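Local coordinates for protein nigritoxine (Vibrio nigripulchritudo, PDB 5M41) that is a bacterial toxin active against crustaceans and insects and has a new fold, at residues Leu32-Gln37 / Leu177-Val182. Residues are numbered along the deposited sequence; the frame is centred on the assembly and turned at random.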
ATOM      1  N   LEU A  32      -9.894 -27.597  -0.587  1.00 34.41           N
ATOM      2  CA  LEU A  32      -9.260 -28.333   0.506  1.00 33.99           C
ATOM      3  C   LEU A  32      -8.906 -29.726  -0.001  1.00 35.32           C
ATOM      4  O   LEU A  32      -9.624 -30.285  -0.834  1.00 33.24           O
ATOM      5  CB  LEU A  32     -10.221 -28.472   1.691  1.00 32.11           C
ATOM      6  CG  LEU A  32     -10.611 -27.187   2.410  1.00 32.87           C
ATOM      7  CD1 LEU A  32     -11.576 -27.514   3.558  1.00 30.73           C
ATOM      8  CD2 LEU A  32      -9.336 -26.512   2.950  1.00 32.23           C
ATOM      9  N   THR A  33      -7.813 -30.299   0.502  1.00 35.28           N
ATOM     10  CA  THR A  33      -7.541 -31.722   0.223  1.00 36.67           C
ATOM     11  C   THR A  33      -8.654 -32.553   0.892  1.00 36.02           C
ATOM     12  O   THR A  33      -9.318 -32.071   1.815  1.00 33.46           O
ATOM     13  CB  THR A  33      -6.194 -32.177   0.826  1.00 36.52           C
ATOM     14  OG1 THR A  33      -6.264 -32.024   2.239  1.00 37.28           O
ATOM     15  CG2 THR A  33      -4.978 -31.321   0.259  1.00 38.84           C
ATOM     16  N   LYS A  34      -8.852 -33.785   0.431  1.00 37.29           N
ATOM     17  CA  LYS A  34      -9.786 -34.723   1.085  1.00 38.63           C
ATOM     18  C   LYS A  34      -9.533 -34.847   2.592  1.00 36.38           C
ATOM     19  O   LYS A  34     -10.476 -34.804   3.402  1.00 33.43           O
ATOM     20  CB  LYS A  34      -9.704 -36.100   0.427  1.00 44.92           C
ATOM     21  CG  LYS A  34     -10.640 -36.287  -0.765  1.00 53.90           C
ATOM     22  CD  LYS A  34     -11.977 -36.906  -0.330  1.00 61.32           C
ATOM     23  CE  LYS A  34     -11.970 -38.432  -0.389  1.00 63.64           C
ATOM     24  NZ  LYS A  34     -12.960 -38.999   0.564  1.00 61.44           N
ATOM     25  N   GLU A  35      -8.261 -34.951   2.963  1.00 35.66           N
ATOM     26  CA  GLU A  35      -7.860 -35.018   4.377  1.00 37.23           C
ATOM     27  C   GLU A  35      -8.358 -33.810   5.198  1.00 34.38           C
ATOM     28  O   GLU A  35      -8.901 -33.974   6.302  1.00 32.82           O
ATOM     29  CB  GLU A  35      -6.325 -35.150   4.475  1.00 40.72           C
ATOM     30  CG  GLU A  35      -5.808 -35.301   5.905  1.00 46.25           C
ATOM     31  CD  GLU A  35      -4.268 -35.194   6.059  1.00 52.85           C
ATOM     32  OE1 GLU A  35      -3.504 -35.112   5.055  1.00 53.29           O
ATOM     33  OE2 GLU A  35      -3.816 -35.173   7.224  1.00 55.43           O
ATOM     34  N   ALA A  36      -8.137 -32.606   4.666  1.00 33.50           N
ATOM     35  CA  ALA A  36      -8.606 -31.350   5.285  1.00 33.14           C
ATOM     36  C   ALA A  36     -10.144 -31.274   5.370  1.00 32.21           C
ATOM     37  O   ALA A  36     -10.679 -30.771   6.351  1.00 31.01           O
ATOM     38  CB  ALA A  36      -8.066 -30.144   4.532  1.00 33.45           C
ATOM     39  N   GLN A  37     -10.845 -31.739   4.334  1.00 32.30           N
ATOM     40  CA  GLN A  37     -12.327 -31.824   4.387  1.00 32.24           C
ATOM     41  C   GLN A  37     -12.827 -32.788   5.485  1.00 32.54           C
ATOM     42  O   GLN A  37     -13.782 -32.469   6.179  1.00 31.93           O
ATOM     43  CB  GLN A  37     -12.945 -32.217   3.022  1.00 31.11           C
ATOM     44  CG  GLN A  37     -12.600 -31.254   1.866  1.00 30.03           C
ATOM     45  CD  GLN A  37     -12.952 -31.823   0.493  1.00 31.42           C
ATOM     46  OE1 GLN A  37     -12.996 -33.036   0.311  1.00 32.09           O
ATOM     47  NE2 GLN A  37     -13.193 -30.945  -0.480  1.00 29.69           N
ATOM     48  N   LEU A 177     -16.521 -42.045  10.218  1.00 36.38           N
ATOM     49  CA  LEU A 177     -17.668 -41.179   9.962  1.00 35.10           C
ATOM     50  C   LEU A 177     -17.320 -39.948   9.121  1.00 34.86           C
ATOM     51  O   LEU A 177     -18.034 -39.629   8.169  1.00 32.22           O
ATOM     52  CB  LEU A 177     -18.354 -40.782  11.272  1.00 34.51           C
ATOM     53  CG  LEU A 177     -19.566 -39.841  11.229  1.00 34.81           C
ATOM     54  CD1 LEU A 177     -20.713 -40.390  10.349  1.00 36.07           C
ATOM     55  CD2 LEU A 177     -20.048 -39.511  12.636  1.00 34.79           C
ATOM     56  N   SER A 178     -16.246 -39.243   9.472  1.00 33.18           N
ATOM     57  CA  SER A 178     -15.993 -37.983   8.786  1.00 34.16           C
ATOM     58  C   SER A 178     -15.704 -38.223   7.306  1.00 33.40           C
ATOM     59  O   SER A 178     -16.082 -37.428   6.475  1.00 32.16           O
ATOM     60  CB  SER A 178     -14.906 -37.163   9.499  1.00 35.36           C
ATOM     61  OG  SER A 178     -13.638 -37.800   9.388  1.00 38.54           O
ATOM     62  N   LYS A 179     -15.112 -39.369   6.974  1.00 35.69           N
ATOM     63  CA  LYS A 179     -14.837 -39.719   5.585  1.00 34.55           C
ATOM     64  C   LYS A 179     -16.168 -39.906   4.842  1.00 34.82           C
ATOM     65  O   LYS A 179     -16.346 -39.393   3.740  1.00 32.76           O
ATOM     66  CB  LYS A 179     -14.021 -41.020   5.532  1.00 38.41           C
ATOM     67  CG  LYS A 179     -13.725 -41.570   4.133  1.00 42.90           C
ATOM     68  CD  LYS A 179     -12.459 -42.447   4.170  1.00 46.74           C
ATOM     69  CE  LYS A 179     -11.791 -42.620   2.808  1.00 49.94           C
ATOM     70  NZ  LYS A 179     -12.695 -43.256   1.813  1.00 50.13           N
ATOM     71  N   ILE A 180     -17.086 -40.659   5.448  1.00 35.12           N
ATOM     72  CA  ILE A 180     -18.372 -40.960   4.812  1.00 35.17           C
ATOM     73  C   ILE A 180     -19.146 -39.666   4.593  1.00 33.09           C
ATOM     74  O   ILE A 180     -19.806 -39.519   3.572  1.00 32.70           O
ATOM     75  CB  ILE A 180     -19.243 -41.988   5.612  1.00 38.05           C
ATOM     76  CG1 ILE A 180     -18.534 -43.347   5.841  1.00 40.73           C
ATOM     77  CG2 ILE A 180     -20.607 -42.249   4.932  1.00 38.66           C
ATOM     78  CD1 ILE A 180     -17.867 -43.927   4.623  1.00 43.65           C
ATOM     79  N   LEU A 181     -19.101 -38.751   5.561  1.00 31.55           N
ATOM     80  CA  LEU A 181     -19.800 -37.450   5.419  1.00 30.69           C
ATOM     81  C   LEU A 181     -19.259 -36.610   4.275  1.00 29.91           C
ATOM     82  O   LEU A 181     -20.026 -35.980   3.537  1.00 31.27           O
ATOM     83  CB  LEU A 181     -19.740 -36.647   6.727  1.00 29.61           C
ATOM     84  CG  LEU A 181     -20.631 -37.174   7.862  1.00 30.26           C
ATOM     85  CD1 LEU A 181     -20.097 -36.703   9.210  1.00 29.71           C
ATOM     86  CD2 LEU A 181     -22.081 -36.737   7.698  1.00 31.91           C
ATOM     87  N   VAL A 182     -17.943 -36.585   4.142  1.00 28.70           N
ATOM     88  CA  VAL A 182     -17.290 -35.906   2.999  1.00 29.81           C
ATOM     89  C   VAL A 182     -17.758 -36.535   1.696  1.00 30.73           C
ATOM     90  O   VAL A 182     -18.139 -35.814   0.756  1.00 30.99           O
ATOM     91  CB  VAL A 182     -15.752 -35.971   3.108  1.00 29.56           C
ATOM     92  CG1 VAL A 182     -15.059 -35.612   1.775  1.00 29.48           C
ATOM     93  CG2 VAL A 182     -15.290 -35.038   4.232  1.00 28.57           C
TER
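Gln37 and Val182 bring the first turn of helix 34-54 against the first turns of helix 177-191, with their CA atoms 6.6 Å apart. Thr33 is the N-cap of the former helix: its OG1 accepts from Ala36 N at 3.1 Å in a nearly straight bond (165°), while Gln37 N bonds to Thr33 O. Val182 is at the centre of the contact, its CB pointing at the opposing helix and its two methyls meeting different atoms of Gln37. Val182 CG1, anti to the backbone N (chi1 165°), lies 3.6 Å from Gln37 OE1 and 4.0 Å from Lys34 CD. Val182 CG2 instead rests on the Gln37 backbone, 3.6 Å from Gln37 O, and also meets Gln37 CB. The Gln37 side chain, extended beyond CG, crosses that of Val182 at about a right angle; its NE2 is hydrogen-bonded to Tyr29 O, which limits rotation of the amide. On the exposed side the Lys34 chain bends at chi2 and chi3 over Val182, carrying Lys34 NZ to 4.4 Å from Lys179 NZ. Glu183 pairs with both, in a salt bridge with Lys179 and a weak, long ion pair with Lys34. Across these two helix starts, then, cohesion is van der Waals packing around one valine, and the carboxylate of Glu183, shared by the two lysines, probably balances part of their charge at the solvent edge.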